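PDB 3ZHE: protein SMG-7, which forms a heterodimer with SMG-5 that is required for efficient nonsense-mediated mRNA decay. Local coordinates for residues 211-216 / 227-232; 233-239 / 279-284; 288-293 / 328-332. All blocks are in the same frame, centred on the assembly; numbering follows the deposited sequence.

Interaction 1 of 3, residues 211-216 / 227-232; sequences FANRDI and LSCLGR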
loop_
_atom_site.group_PDB
_atom_site.type_symbol
_atom_site.label_atom_id
_atom_site.label_comp_id
_atom_site.label_asym_id
_atom_site.label_seq_id
_atom_site.Cartn_x
_atom_site.Cartn_y
_atom_site.Cartn_z
ATOM N N PHE B 211 -30.320 -18.794 20.144
ATOM C CA PHE B 211 -30.123 -18.386 21.532
ATOM C C PHE B 211 -31.423 -18.192 22.314
ATOM O O PHE B 211 -31.438 -18.309 23.541
ATOM C CB PHE B 211 -29.262 -17.120 21.600
ATOM C CG PHE B 211 -27.786 -17.383 21.465
ATOM C CD1 PHE B 211 -27.191 -17.460 20.217
ATOM C CD2 PHE B 211 -26.995 -17.556 22.589
ATOM C CE1 PHE B 211 -25.836 -17.703 20.091
ATOM C CE2 PHE B 211 -25.638 -17.798 22.469
ATOM C CZ PHE B 211 -25.059 -17.874 21.218
ATOM N N ALA B 212 -32.509 -17.914 21.601
ATOM C CA ALA B 212 -33.794 -17.625 22.232
ATOM C C ALA B 212 -34.322 -18.787 23.073
ATOM O O ALA B 212 -35.070 -18.578 24.029
ATOM C CB ALA B 212 -34.820 -17.224 21.180
ATOM N N ASN B 213 -33.925 -20.004 22.720
ATOM C CA ASN B 213 -34.422 -21.195 23.402
ATOM C C ASN B 213 -33.373 -21.881 24.272
ATOM O O ASN B 213 -33.277 -23.108 24.291
ATOM C CB ASN B 213 -34.998 -22.185 22.388
ATOM C CG ASN B 213 -36.216 -21.639 21.668
ATOM O OD1 ASN B 213 -37.090 -21.025 22.279
ATOM N ND2 ASN B 213 -36.277 -21.857 20.359
ATOM N N ARG B 214 -32.588 -21.086 24.988
ATOM C CA ARG B 214 -31.622 -21.630 25.933
ATOM C C ARG B 214 -32.147 -21.500 27.358
ATOM O O ARG B 214 -32.822 -20.527 27.694
ATOM C CB ARG B 214 -30.270 -20.926 25.797
ATOM C CG ARG B 214 -29.584 -21.149 24.456
ATOM C CD ARG B 214 -28.102 -20.814 24.534
ATOM N NE ARG B 214 -27.411 -21.094 23.278
ATOM C CZ ARG B 214 -26.090 -21.092 23.134
ATOM N NH1 ARG B 214 -25.307 -20.828 24.171
ATOM N NH2 ARG B 214 -25.549 -21.359 21.952
ATOM N N ASP B 215 -31.841 -22.490 28.190
ATOM C CA ASP B 215 -32.281 -22.480 29.579
ATOM C C ASP B 215 -31.619 -21.329 30.329
ATOM O O ASP B 215 -30.532 -21.478 30.887
ATOM C CB ASP B 215 -31.961 -23.814 30.257
ATOM C CG ASP B 215 -32.885 -24.114 31.423
ATOM O OD1 ASP B 215 -33.409 -23.159 32.032
ATOM O OD2 ASP B 215 -33.088 -25.309 31.727
ATOM N N ILE B 216 -32.288 -20.181 30.325
ATOM C CA ILE B 216 -31.789 -18.978 30.984
ATOM C C ILE B 216 -31.549 -19.204 32.478
ATOM O O ILE B 216 -30.638 -18.619 33.066
ATOM C CB ILE B 216 -32.753 -17.787 30.763
ATOM C CG1 ILE B 216 -32.916 -17.508 29.268
ATOM C CG2 ILE B 216 -32.259 -16.539 31.474
ATOM C CD1 ILE B 216 -33.639 -16.211 28.966
ATOM N N LEU B 227 -27.394 -12.530 24.780
ATOM C CA LEU B 227 -27.851 -13.047 23.495
ATOM C C LEU B 227 -29.208 -13.734 23.605
ATOM O O LEU B 227 -30.124 -13.436 22.836
ATOM C CB LEU B 227 -26.813 -13.994 22.886
ATOM C CG LEU B 227 -25.681 -13.307 22.123
ATOM C CD1 LEU B 227 -24.799 -14.332 21.437
ATOM C CD2 LEU B 227 -26.251 -12.322 21.115
ATOM N N SER B 228 -29.332 -14.645 24.565
ATOM C CA SER B 228 -30.586 -15.356 24.794
ATOM C C SER B 228 -31.725 -14.403 25.147
ATOM O O SER B 228 -32.849 -14.571 24.675
ATOM C CB SER B 228 -30.419 -16.407 25.896
ATOM O OG SER B 228 -29.671 -17.520 25.434
ATOM N N CYS B 229 -31.434 -13.399 25.970
ATOM C CA CYS B 229 -32.470 -12.457 26.388
ATOM C C CYS B 229 -32.908 -11.517 25.263
ATOM O O CYS B 229 -34.100 -11.254 25.098
ATOM C CB CYS B 229 -32.030 -11.673 27.626
ATOM S SG CYS B 229 -31.920 -12.689 29.120
ATOM N N LEU B 230 -31.944 -11.020 24.493
ATOM C CA LEU B 230 -32.243 -10.197 23.327
ATOM C C LEU B 230 -33.070 -11.005 22.335
ATOM O O LEU B 230 -34.012 -10.492 21.721
ATOM C CB LEU B 230 -30.953 -9.721 22.659
ATOM C CG LEU B 230 -31.127 -8.875 21.397
ATOM C CD1 LEU B 230 -31.750 -7.534 21.744
ATOM C CD2 LEU B 230 -29.801 -8.688 20.670
ATOM N N GLY B 231 -32.706 -12.277 22.192
ATOM C CA GLY B 231 -33.431 -13.194 21.335
ATOM C C GLY B 231 -34.860 -13.396 21.798
ATOM O O GLY B 231 -35.778 -13.463 20.982
ATOM N N ARG B 232 -35.053 -13.491 23.110
ATOM C CA ARG B 232 -36.395 -13.643 23.663
ATOM C C ARG B 232 -37.205 -12.357 23.537
ATOM O O ARG B 232 -38.435 -12.393 23.497
ATOM C CB ARG B 232 -36.347 -14.099 25.124
ATOM C CG ARG B 232 -35.953 -15.552 25.305
ATOM C CD ARG B 232 -36.425 -16.084 26.647
ATOM N NE ARG B 232 -35.995 -17.461 26.870
ATOM C CZ ARG B 232 -36.336 -18.188 27.930
ATOM N NH1 ARG B 232 -37.119 -17.671 28.867
ATOM N NH2 ARG B 232 -35.897 -19.433 28.050
#
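The F211 ring lies between a leucine methyl and an arginine. L227 CD1 sits over one face, 3.7 Å from the ring centroid and 16° off its normal, a CH-pi contact displaced somewhat toward the rim. Against the opposite face R214, from the same loop, lays its guanidinium, while S228 OG meets the ring at its edge, in plane. The second flat group is the guanidinium of R232. I216 CD1 lies over one of its faces, 3.4 Å from R232 NE, and A212 O stands near its edge.

These flat groups frame a set of bonds between the helix and the loop carbonyls. S228 OG donates to F211 O at 2.7 Å, tilted 29° from the carbonyl plane. One helical turn later, the extended R232 chain (chi3 -177°) carries NE to A212 O at 3.2 Å, and NH2 makes a weak bond to R214 O. The remaining nitrogen, NH1, is bonded to E238 O beyond the end of the same helix. Between the polar pairs, A212 CB rests on the backbone of G231, and I216 CD1 also reaches C229 SG.

The chemistry is that of an irregular segment tied to a helix through its backbone: loop carbonyls that lack a regular helix or strand pattern are met largely by serine and arginine donors of the helix, the one at R214 O only weakly.

Interaction 2 of 3, residues 233-239 / 279-284; sequences IHFLLEI and RAVEYV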
loop_
_atom_site.group_PDB
_atom_site.type_symbol
_atom_site.label_atom_id
_atom_site.label_comp_id
_atom_site.label_asym_id
_atom_site.label_seq_id
_atom_site.Cartn_x
_atom_site.Cartn_y
_atom_site.Cartn_z
ATOM N N ILE B 233 -36.515 -11.223 23.482
ATOM C CA ILE B 233 -37.178 -9.945 23.249
ATOM C C ILE B 233 -37.674 -9.874 21.809
ATOM O O ILE B 233 -38.806 -9.463 21.546
ATOM C CB ILE B 233 -36.238 -8.752 23.520
ATOM C CG1 ILE B 233 -35.866 -8.680 25.001
ATOM C CG2 ILE B 233 -36.893 -7.451 23.098
ATOM C CD1 ILE B 233 -34.914 -7.552 25.328
ATOM N N HIS B 234 -36.816 -10.294 20.883
ATOM C CA HIS B 234 -37.123 -10.240 19.456
ATOM C C HIS B 234 -38.325 -11.100 19.069
ATOM O O HIS B 234 -39.186 -10.669 18.303
ATOM C CB HIS B 234 -35.903 -10.672 18.639
ATOM C CG HIS B 234 -36.040 -10.420 17.169
ATOM N ND1 HIS B 234 -35.506 -9.307 16.555
ATOM C CD2 HIS B 234 -36.650 -11.133 16.193
ATOM C CE1 HIS B 234 -35.780 -9.349 15.263
ATOM N NE2 HIS B 234 -36.473 -10.445 15.018
ATOM N N PHE B 235 -38.378 -12.319 19.598
ATOM C CA PHE B 235 -39.439 -13.257 19.244
ATOM C C PHE B 235 -40.640 -13.172 20.179
ATOM O O PHE B 235 -41.478 -14.076 20.205
ATOM C CB PHE B 235 -38.907 -14.692 19.212
ATOM C CG PHE B 235 -37.966 -14.965 18.078
ATOM C CD1 PHE B 235 -38.440 -15.092 16.782
ATOM C CD2 PHE B 235 -36.608 -15.105 18.306
ATOM C CE1 PHE B 235 -37.576 -15.347 15.734
ATOM C CE2 PHE B 235 -35.739 -15.361 17.263
ATOM C CZ PHE B 235 -36.224 -15.482 15.975
ATOM N N LEU B 236 -40.713 -12.084 20.942
ATOM C CA LEU B 236 -41.834 -11.833 21.846
ATOM C C LEU B 236 -42.060 -12.975 22.834
ATOM O O LEU B 236 -43.196 -13.373 23.089
ATOM C CB LEU B 236 -43.116 -11.558 21.051
ATOM C CG LEU B 236 -43.119 -10.303 20.173
ATOM C CD1 LEU B 236 -44.375 -10.243 19.317
ATOM C CD2 LEU B 236 -42.993 -9.054 21.031
ATOM N N LEU B 237 -40.970 -13.499 23.387
ATOM C CA LEU B 237 -41.051 -14.587 24.356
ATOM C C LEU B 237 -40.843 -14.073 25.775
ATOM O O LEU B 237 -40.191 -13.051 25.988
ATOM C CB LEU B 237 -40.020 -15.670 24.033
ATOM C CG LEU B 237 -40.075 -16.244 22.616
ATOM C CD1 LEU B 237 -39.048 -17.353 22.438
ATOM C CD2 LEU B 237 -41.475 -16.743 22.297
ATOM N N GLU B 238 -41.400 -14.792 26.745
ATOM C CA GLU B 238 -41.297 -14.403 28.146
ATOM C C GLU B 238 -39.919 -14.731 28.712
ATOM O O GLU B 238 -39.462 -15.870 28.630
ATOM C CB GLU B 238 -42.386 -15.097 28.970
ATOM C CG GLU B 238 -42.389 -14.732 30.449
ATOM C CD GLU B 238 -43.500 -15.423 31.215
ATOM O OE1 GLU B 238 -44.246 -16.211 30.598
ATOM O OE2 GLU B 238 -43.631 -15.179 32.434
ATOM N N ILE B 239 -39.259 -13.727 29.281
ATOM C CA ILE B 239 -37.958 -13.926 29.908
ATOM C C ILE B 239 -38.130 -14.516 31.304
ATOM O O ILE B 239 -38.650 -13.853 32.204
ATOM C CB ILE B 239 -37.152 -12.613 29.976
ATOM C CG1 ILE B 239 -36.940 -12.051 28.568
ATOM C CG2 ILE B 239 -35.816 -12.841 30.667
ATOM C CD1 ILE B 239 -36.068 -10.812 28.525
ATOM N N ARG B 279 -44.809 -5.880 26.559
ATOM C CA ARG B 279 -43.959 -6.638 27.468
ATOM C C ARG B 279 -42.497 -6.574 27.037
ATOM O O ARG B 279 -41.604 -6.307 27.850
ATOM C CB ARG B 279 -44.423 -8.094 27.527
ATOM C CG ARG B 279 -43.613 -8.968 28.462
ATOM C CD ARG B 279 -44.109 -10.402 28.438
ATOM N NE ARG B 279 -43.969 -11.009 27.119
ATOM C CZ ARG B 279 -44.316 -12.260 26.834
ATOM N NH1 ARG B 279 -44.826 -13.039 27.778
ATOM N NH2 ARG B 279 -44.153 -12.734 25.606
ATOM N N ALA B 280 -42.262 -6.816 25.750
ATOM C CA ALA B 280 -40.909 -6.776 25.201
ATOM C C ALA B 280 -40.256 -5.405 25.395
ATOM O O ALA B 280 -39.116 -5.300 25.866
ATOM C CB ALA B 280 -40.925 -7.157 23.730
ATOM N N VAL B 281 -40.994 -4.358 25.036
ATOM C CA VAL B 281 -40.518 -2.989 25.192
ATOM C C VAL B 281 -40.226 -2.683 26.661
ATOM O O VAL B 281 -39.303 -1.931 26.972
ATOM C CB VAL B 281 -41.526 -1.968 24.603
ATOM C CG1 VAL B 281 -41.208 -0.548 25.052
ATOM C CG2 VAL B 281 -41.536 -2.053 23.083
ATOM N N GLU B 282 -40.996 -3.288 27.562
ATOM C CA GLU B 282 -40.751 -3.122 28.994
ATOM C C GLU B 282 -39.453 -3.798 29.440
ATOM O O GLU B 282 -38.712 -3.254 30.267
ATOM C CB GLU B 282 -41.929 -3.649 29.815
ATOM C CG GLU B 282 -41.778 -3.445 31.315
ATOM C CD GLU B 282 -41.835 -1.982 31.722
ATOM O OE1 GLU B 282 -42.217 -1.136 30.884
ATOM O OE2 GLU B 282 -41.501 -1.680 32.885
ATOM N N TYR B 283 -39.193 -4.990 28.907
ATOM C CA TYR B 283 -37.917 -5.669 29.137
ATOM C C TYR B 283 -36.770 -4.746 28.721
ATOM O O TYR B 283 -35.830 -4.472 29.500
ATOM C CB TYR B 283 -37.847 -6.960 28.317
ATOM C CG TYR B 283 -38.654 -8.125 28.858
ATOM C CD1 TYR B 283 -38.600 -8.474 30.201
ATOM C CD2 TYR B 283 -39.459 -8.883 28.018
ATOM C CE1 TYR B 283 -39.330 -9.541 30.693
ATOM C CE2 TYR B 283 -40.193 -9.953 28.501
ATOM C CZ TYR B 283 -40.124 -10.276 29.839
ATOM O OH TYR B 283 -40.851 -11.337 30.328
ATOM N N VAL B 284 -36.868 -4.267 27.482
ATOM C CA VAL B 284 -35.899 -3.327 26.928
ATOM C C VAL B 284 -35.712 -2.119 27.841
ATOM O O VAL B 284 -34.590 -1.669 28.063
ATOM C CB VAL B 284 -36.324 -2.848 25.523
ATOM C CG1 VAL B 284 -35.364 -1.787 25.000
ATOM C CG2 VAL B 284 -36.398 -4.024 24.562
#
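A Schellman motif closes helix 222-234, with L236 at positive phi as its C-prime residue, and this helix end and the chain leaving it pack against helix 277-304. L236 CD2 touches A280 CB at 3.9 Å. One turn back, I233 CG2 meets V284 CG2 at 3.8 Å, the two side chains set roughly perpendicular, and L270 of helix 257-270 touches I233, L236 and A280 alike.

Farther along the departing chain, I239 meets Y283 of helix 277-304. The tyrosine CG stands anti to the carbonyl carbon (chi1 -76°), which sends the ring across to the isoleucine. There I239 CD1 is centred over one ring face, 3.8 Å from the centroid and 13° off the normal, as the two side chains run antiparallel alongside each other. The phenol oxygen accepts a hydrogen bond from the backbone, I239 N to Y283 OH, 3.1 Å long with an angle of 147° at the hydrogen. A phenylalanine in place of Y283 would keep the ring under the isoleucine but would probably leave the amide of I239 without this acceptor and the departing chain less firmly placed.

R279, partly exposed, reaches across to the same chain. A bend at chi3 turns its guanidinium so that one face covers the peptide between L237 and E238, with L236 O in plane at its edge. E238 OE1 lies 4.3 Å from R279 NH1, too far for a salt bridge. Such packing of successive helices against one another is consistent with the TPR-like family to which this all-helical region belongs.

Interaction 3 of 3, residues 288-293 / 328-332; sequences WCTAYR and LLRGI
L329 provides the central bump of this contact, its two methyl groups dividing the work against helix 277-304. CD1 sits squarely over the Y292 ring, 3.7 Å from the centroid and only 7° off the normal. CD2 fills a notch between the two aromatic residues, 3.6 Å from Y292 CD2 and 3.7 Å from W288 CD1, where it lies in the plane of the indole at its edge. The notch lies between W288 and Y292, one helical turn apart; both carry CG anti to the backbone N (chi1 -160° and -173°), which directs both residues to the loop side, though their rings then diverge.

Two further bumps, L328 and I332, flank it. L328 CD1 covers a face of the indole, 4.0 Å from the centroid of the five-membered ring, its side chain crossing the tryptophan at about a right angle. I332 CD1 enters the hollow between C289 and Y292, 3.8 Å from C289 SG and 3.6 Å from Y292 CD2, at the edge of the tyrosine ring. The type II turn from L329 to I332 brings the chain back toward the helix at I332. Over I332 CG2 lies one face of the R293 guanidinium, whose NH2 is bonded to Q335.

No hydrogen bond joins the two segments, and the indole NE1 finds its acceptor in L322 O. The association therefore rests on burial of aliphatic groups against aromatic faces and edges, and the fit probably depends mainly on complementary shape, not on directional bonds.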
loop_
_atom_site.group_PDB
_atom_site.type_symbol
_atom_site.label_atom_id
_atom_site.label_comp_id
_atom_site.label_asym_id
_atom_site.label_seq_id
_atom_site.Cartn_x
_atom_site.Cartn_y
_atom_site.Cartn_z
ATOM N N TRP B 288 -32.180 -1.086 29.548
ATOM C CA TRP B 288 -31.757 0.256 29.165
ATOM C C TRP B 288 -31.546 1.160 30.375
ATOM O O TRP B 288 -30.498 1.789 30.512
ATOM C CB TRP B 288 -32.809 0.873 28.245
ATOM C CG TRP B 288 -32.319 2.004 27.415
ATOM C CD1 TRP B 288 -32.323 3.326 27.746
ATOM C CD2 TRP B 288 -31.764 1.920 26.098
ATOM N NE1 TRP B 288 -31.798 4.071 26.719
ATOM C CE2 TRP B 288 -31.448 3.231 25.695
ATOM C CE3 TRP B 288 -31.500 0.861 25.224
ATOM C CZ2 TRP B 288 -30.883 3.512 24.455
ATOM C CZ3 TRP B 288 -30.937 1.144 23.993
ATOM C CH2 TRP B 288 -30.634 2.459 23.622
ATOM N N CYS B 289 -32.547 1.219 31.249
ATOM C CA CYS B 289 -32.473 2.068 32.434
ATOM C C CYS B 289 -31.375 1.630 33.399
ATOM O O CYS B 289 -30.665 2.473 33.958
ATOM C CB CYS B 289 -33.824 2.129 33.151
ATOM S SG CYS B 289 -35.036 3.201 32.350
ATOM N N THR B 290 -31.236 0.321 33.596
ATOM C CA THR B 290 -30.158 -0.194 34.440
ATOM C C THR B 290 -28.798 0.274 33.917
ATOM O O THR B 290 -27.966 0.808 34.673
ATOM C CB THR B 290 -30.179 -1.733 34.516
ATOM O OG1 THR B 290 -31.365 -2.163 35.198
ATOM C CG2 THR B 290 -28.958 -2.249 35.263
ATOM N N ALA B 291 -28.593 0.090 32.616
ATOM C CA ALA B 291 -27.370 0.534 31.954
ATOM C C ALA B 291 -27.143 2.035 32.135
ATOM O O ALA B 291 -26.025 2.473 32.415
ATOM C CB ALA B 291 -27.408 0.175 30.478
ATOM N N TYR B 292 -28.211 2.812 31.977
ATOM C CA TYR B 292 -28.153 4.265 32.128
ATOM C C TYR B 292 -27.664 4.644 33.523
ATOM O O TYR B 292 -26.762 5.472 33.673
ATOM C CB TYR B 292 -29.530 4.878 31.851
ATOM C CG TYR B 292 -29.560 6.392 31.825
ATOM C CD1 TYR B 292 -28.758 7.110 30.946
ATOM C CD2 TYR B 292 -30.412 7.104 32.661
ATOM C CE1 TYR B 292 -28.791 8.495 30.914
ATOM C CE2 TYR B 292 -30.453 8.486 32.634
ATOM C CZ TYR B 292 -29.641 9.176 31.759
ATOM O OH TYR B 292 -29.679 10.552 31.732
ATOM N N ARG B 293 -28.257 4.021 34.537
ATOM C CA ARG B 293 -27.857 4.236 35.926
ATOM C C ARG B 293 -26.378 3.932 36.150
ATOM O O ARG B 293 -25.614 4.798 36.599
ATOM C CB ARG B 293 -28.698 3.363 36.857
ATOM C CG ARG B 293 -30.125 3.837 37.057
ATOM C CD ARG B 293 -30.988 2.714 37.607
ATOM N NE ARG B 293 -32.086 3.212 38.429
ATOM C CZ ARG B 293 -33.052 2.445 38.923
ATOM N NH1 ARG B 293 -33.064 1.144 38.670
ATOM N NH2 ARG B 293 -34.012 2.982 39.664
ATOM N N LEU B 328 -37.703 5.793 26.792
ATOM C CA LEU B 328 -37.312 4.669 27.636
ATOM C C LEU B 328 -36.771 5.140 28.982
ATOM O O LEU B 328 -36.766 4.387 29.954
ATOM C CB LEU B 328 -36.267 3.801 26.929
ATOM C CG LEU B 328 -36.763 2.831 25.857
ATOM C CD1 LEU B 328 -35.596 2.083 25.232
ATOM C CD2 LEU B 328 -37.763 1.857 26.454
ATOM N N LEU B 329 -36.323 6.391 29.033
ATOM C CA LEU B 329 -35.692 6.932 30.235
ATOM C C LEU B 329 -36.662 7.683 31.145
ATOM O O LEU B 329 -36.264 8.213 32.183
ATOM C CB LEU B 329 -34.509 7.830 29.864
ATOM C CG LEU B 329 -33.288 7.111 29.289
ATOM C CD1 LEU B 329 -32.144 8.088 29.064
ATOM C CD2 LEU B 329 -32.857 5.978 30.209
ATOM N N ARG B 330 -37.931 7.731 30.754
ATOM C CA ARG B 330 -38.964 8.314 31.600
ATOM C C ARG B 330 -39.142 7.469 32.856
ATOM O O ARG B 330 -39.104 6.241 32.795
ATOM C CB ARG B 330 -40.297 8.393 30.852
ATOM C CG ARG B 330 -40.318 9.339 29.664
ATOM C CD ARG B 330 -41.618 9.177 28.885
ATOM N NE ARG B 330 -41.704 10.079 27.741
ATOM C CZ ARG B 330 -42.635 9.997 26.796
ATOM N NH1 ARG B 330 -43.560 9.047 26.852
ATOM N NH2 ARG B 330 -42.641 10.861 25.790
ATOM N N GLY B 331 -39.331 8.128 33.995
ATOM C CA GLY B 331 -39.596 7.422 35.236
ATOM C C GLY B 331 -38.451 7.440 36.230
ATOM O O GLY B 331 -38.663 7.256 37.429
ATOM N N ILE B 332 -37.236 7.658 35.738
ATOM C CA ILE B 332 -36.062 7.695 36.603
ATOM C C ILE B 332 -35.390 9.066 36.574
ATOM O O ILE B 332 -34.235 9.211 36.980
ATOM C CB ILE B 332 -35.032 6.614 36.215
ATOM C CG1 ILE B 332 -34.458 6.891 34.824
ATOM C CG2 ILE B 332 -35.664 5.229 36.266
ATOM C CD1 ILE B 332 -33.352 5.939 34.422
#

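The three contacts follow one another along the chain without nesting, all within the region matching the Est1 DNA/RNA-binding family. Interactions 1 and 2 share helix 222-234 and touch, their centres about 11 Å apart. R232 is the joint between them: its backbone O probably accepts from L237 N, and its NH1 probably donates to E238 O. Interactions 2 and 3 share helix 277-304; their centres are about 16 Å apart, and V284 packs on L328. Interactions 1 and 3, about 22 Å between centres, do not touch. Two helices thus link three contacts in series, showing how a helical array can extend by local packing, each helix meeting different neighbours along its length.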